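PDB 6T7J: carbon monoxide dehydrogenase from Thermococcus sp. AM4, which probably catalyses the ferredoxin-dependent, reversible oxidation of carbon monoxide to carbon dioxide, although the form described here lacks nickel in its cluster C. Local coordinates for residues K131-T136 / L169-L174. Numbering follows the deposited sequence.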
ATOM      1  N   LYS A 131     -15.154  -6.994 -29.227  1.00 58.00           N
ATOM      2  CA  LYS A 131     -14.373  -6.853 -30.450  1.00 57.90           C
ATOM      3  C   LYS A 131     -13.775  -5.456 -30.575  1.00 54.01           C
ATOM      4  O   LYS A 131     -12.607  -5.307 -30.955  1.00 48.92           O
ATOM      5  CB  LYS A 131     -15.239  -7.188 -31.665  1.00 54.13           C
ATOM      6  CG  LYS A 131     -15.638  -8.654 -31.746  1.00 56.11           C
ATOM      7  CD  LYS A 131     -16.041  -9.052 -33.155  1.00 58.17           C
ATOM      8  CE  LYS A 131     -17.500  -9.476 -33.212  1.00 60.31           C
ATOM      9  NZ  LYS A 131     -17.752 -10.504 -34.261  1.00 65.03           N
ATOM     10  N   SER A 132     -14.546  -4.417 -30.240  1.00 54.56           N
ATOM     11  CA  SER A 132     -14.026  -3.058 -30.375  1.00 59.10           C
ATOM     12  C   SER A 132     -12.906  -2.788 -29.377  1.00 62.55           C
ATOM     13  O   SER A 132     -11.892  -2.169 -29.728  1.00 62.91           O
ATOM     14  CB  SER A 132     -15.154  -2.040 -30.210  1.00 57.14           C
ATOM     15  OG  SER A 132     -14.633  -0.752 -29.928  1.00 76.39           O
ATOM     16  N   LEU A 133     -13.064  -3.244 -28.132  1.00 56.35           N
ATOM     17  CA  LEU A 133     -12.007  -3.068 -27.141  1.00 57.32           C
ATOM     18  C   LEU A 133     -10.759  -3.850 -27.525  1.00 55.78           C
ATOM     19  O   LEU A 133      -9.635  -3.372 -27.325  1.00 61.31           O
ATOM     20  CB  LEU A 133     -12.507  -3.492 -25.759  1.00 58.57           C
ATOM     21  CG  LEU A 133     -11.457  -3.615 -24.649  1.00 61.67           C
ATOM     22  CD1 LEU A 133     -10.762  -2.282 -24.408  1.00 57.07           C
ATOM     23  CD2 LEU A 133     -12.085  -4.138 -23.365  1.00 51.24           C
ATOM     24  N   ALA A 134     -10.929  -5.049 -28.088  1.00 54.24           N
ATOM     25  CA  ALA A 134      -9.772  -5.825 -28.521  1.00 52.90           C
ATOM     26  C   ALA A 134      -9.060  -5.147 -29.685  1.00 53.97           C
ATOM     27  O   ALA A 134      -7.825  -5.137 -29.740  1.00 49.49           O
ATOM     28  CB  ALA A 134     -10.203  -7.242 -28.898  1.00 46.54           C
ATOM     29  N   GLU A 135      -9.819  -4.572 -30.623  1.00 55.39           N
ATOM     30  CA  GLU A 135      -9.196  -3.841 -31.724  1.00 53.90           C
ATOM     31  C   GLU A 135      -8.458  -2.611 -31.215  1.00 52.87           C
ATOM     32  O   GLU A 135      -7.373  -2.279 -31.708  1.00 48.28           O
ATOM     33  CB  GLU A 135     -10.246  -3.435 -32.761  1.00 64.19           C
ATOM     34  CG  GLU A 135     -10.944  -4.596 -33.454  1.00 62.34           C
ATOM     35  CD  GLU A 135     -10.151  -5.163 -34.616  1.00 62.47           C
ATOM     36  OE1 GLU A 135     -10.721  -5.959 -35.391  1.00 64.15           O
ATOM     37  OE2 GLU A 135      -8.960  -4.815 -34.755  1.00 63.33           O
ATOM     38  N   THR A 136      -9.030  -1.926 -30.218  1.00 57.35           N
ATOM     39  CA  THR A 136      -8.407  -0.721 -29.678  1.00 50.23           C
ATOM     40  C   THR A 136      -7.045  -1.012 -29.058  1.00 55.71           C
ATOM     41  O   THR A 136      -6.173  -0.136 -29.039  1.00 60.18           O
ATOM     42  CB  THR A 136      -9.333  -0.073 -28.646  1.00 59.56           C
ATOM     43  OG1 THR A 136     -10.650   0.055 -29.196  1.00 67.35           O
ATOM     44  CG2 THR A 136      -8.824   1.308 -28.252  1.00 54.69           C
ATOM     45  N   LEU A 169       0.716   1.496 -19.778  1.00 49.57           N
ATOM     46  CA  LEU A 169      -0.400   0.562 -19.717  1.00 48.26           C
ATOM     47  C   LEU A 169      -1.106   0.482 -21.065  1.00 52.26           C
ATOM     48  O   LEU A 169      -1.301   1.494 -21.744  1.00 51.72           O
ATOM     49  CB  LEU A 169      -1.388   0.995 -18.634  1.00 49.34           C
ATOM     50  CG  LEU A 169      -1.029   0.642 -17.191  1.00 51.21           C
ATOM     51  CD1 LEU A 169      -1.919   1.402 -16.231  1.00 45.52           C
ATOM     52  CD2 LEU A 169      -1.158  -0.857 -16.965  1.00 47.66           C
ATOM     53  N   ARG A 170      -1.491  -0.737 -21.451  1.00 48.77           N
ATOM     54  CA  ARG A 170      -2.135  -0.934 -22.746  1.00 48.65           C
ATOM     55  C   ARG A 170      -3.455  -0.177 -22.833  1.00 47.97           C
ATOM     56  O   ARG A 170      -3.757   0.438 -23.863  1.00 50.50           O
ATOM     57  CB  ARG A 170      -2.356  -2.424 -23.002  1.00 44.82           C
ATOM     58  CG  ARG A 170      -1.084  -3.252 -22.957  1.00 56.85           C
ATOM     59  CD  ARG A 170      -0.257  -3.068 -24.218  1.00 57.96           C
ATOM     60  NE  ARG A 170      -1.013  -3.417 -25.417  1.00 62.10           N
ATOM     61  CZ  ARG A 170      -0.985  -4.612 -25.996  1.00 56.52           C
ATOM     62  NH1 ARG A 170      -1.707  -4.840 -27.084  1.00 55.30           N
ATOM     63  NH2 ARG A 170      -0.234  -5.581 -25.488  1.00 55.02           N
ATOM     64  N   MET A 171      -4.247  -0.193 -21.757  1.00 46.79           N
ATOM     65  CA  MET A 171      -5.561   0.443 -21.783  1.00 48.75           C
ATOM     66  C   MET A 171      -5.482   1.941 -22.061  1.00 52.84           C
ATOM     67  O   MET A 171      -6.496   2.545 -22.432  1.00 51.54           O
ATOM     68  CB  MET A 171      -6.293   0.194 -20.464  1.00 46.03           C
ATOM     69  CG  MET A 171      -6.740  -1.246 -20.265  1.00 52.05           C
ATOM     70  SD  MET A 171      -8.040  -1.744 -21.410  1.00 48.36           S
ATOM     71  CE  MET A 171      -9.483  -1.093 -20.578  1.00 46.39           C
ATOM     72  N   LEU A 172      -4.301   2.549 -21.909  1.00 48.09           N
ATOM     73  CA  LEU A 172      -4.123   3.951 -22.272  1.00 54.28           C
ATOM     74  C   LEU A 172      -4.429   4.216 -23.741  1.00 53.95           C
ATOM     75  O   LEU A 172      -4.574   5.383 -24.123  1.00 55.10           O
ATOM     76  CB  LEU A 172      -2.698   4.406 -21.951  1.00 47.55           C
ATOM     77  CG  LEU A 172      -2.341   4.526 -20.468  1.00 52.41           C
ATOM     78  CD1 LEU A 172      -1.002   5.219 -20.294  1.00 49.46           C
ATOM     79  CD2 LEU A 172      -3.431   5.262 -19.709  1.00 43.51           C
ATOM     80  N   ALA A 173      -4.535   3.170 -24.567  1.00 48.07           N
ATOM     81  CA  ALA A 173      -4.987   3.353 -25.940  1.00 54.21           C
ATOM     82  C   ALA A 173      -6.378   3.975 -26.014  1.00 49.93           C
ATOM     83  O   ALA A 173      -6.769   4.464 -27.078  1.00 54.48           O
ATOM     84  CB  ALA A 173      -4.968   2.015 -26.682  1.00 44.11           C
ATOM     85  N   LEU A 174      -7.131   3.969 -24.913  1.00 52.57           N
ATOM     86  CA  LEU A 174      -8.432   4.625 -24.882  1.00 54.60           C
ATOM     87  C   LEU A 174      -8.341   6.118 -24.591  1.00 52.61           C
ATOM     88  O   LEU A 174      -9.343   6.822 -24.742  1.00 49.67           O
ATOM     89  CB  LEU A 174      -9.334   3.957 -23.840  1.00 47.62           C
ATOM     90  CG  LEU A 174      -9.846   2.556 -24.183  1.00 49.98           C
ATOM     91  CD1 LEU A 174     -10.060   1.740 -22.921  1.00 47.06           C
ATOM     92  CD2 LEU A 174     -11.130   2.640 -24.986  1.00 49.34           C
TER
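The backbone carbonyls of Thr136 and Ala173 are the flat groups that face across this contact, each meeting a methyl of the other residue. The carbonyl O of Thr136 touches the Ala173 methyl, O to CB 3.4 Å, a van der Waals approach. One turn back in helix 127-136, the Ser132 carbonyl plane is used on both faces: the Thr136 hydroxyl comes to one, the Thr136 amide to the other. The hydroxyl bond, OG1 to Ser132 O, is 2.6 Å long, and OG1 stands 35° above the carbonyl plane, off the lone-pair directions. With its hydroxyl turned back onto the helix, Thr136 offers the 3-10 turn 170-174 its methyl: CG2, anti to the backbone N, sits 3.9 Å from Ala173 O and 4.2 Å from Leu174 CD2. An alanine in place of Thr136 would lose this methyl and the hydroxyl, and would probably open a small gap beside Leu174 while costing Ser132 O one of its two donors.

Deeper in, Leu133 reaches over with CD1, its CG anti to the backbone N (chi1 169°), and meets Met171 SD at 4.1 Å. The two side chains cross at roughly a right angle. Leu133 CD1 also lies 4.3 Å from Leu174 CD1. Helix 212-242 covers this pair, with Tyr236 against Leu133 and Met232 and Met233 against Met171.

Between the two segments themselves the contact is van der Waals packing, while the polar links, Glu160 to the Arg170 and Met171 amides and Arg170 NH1 to Leu137 O, lie at its margins.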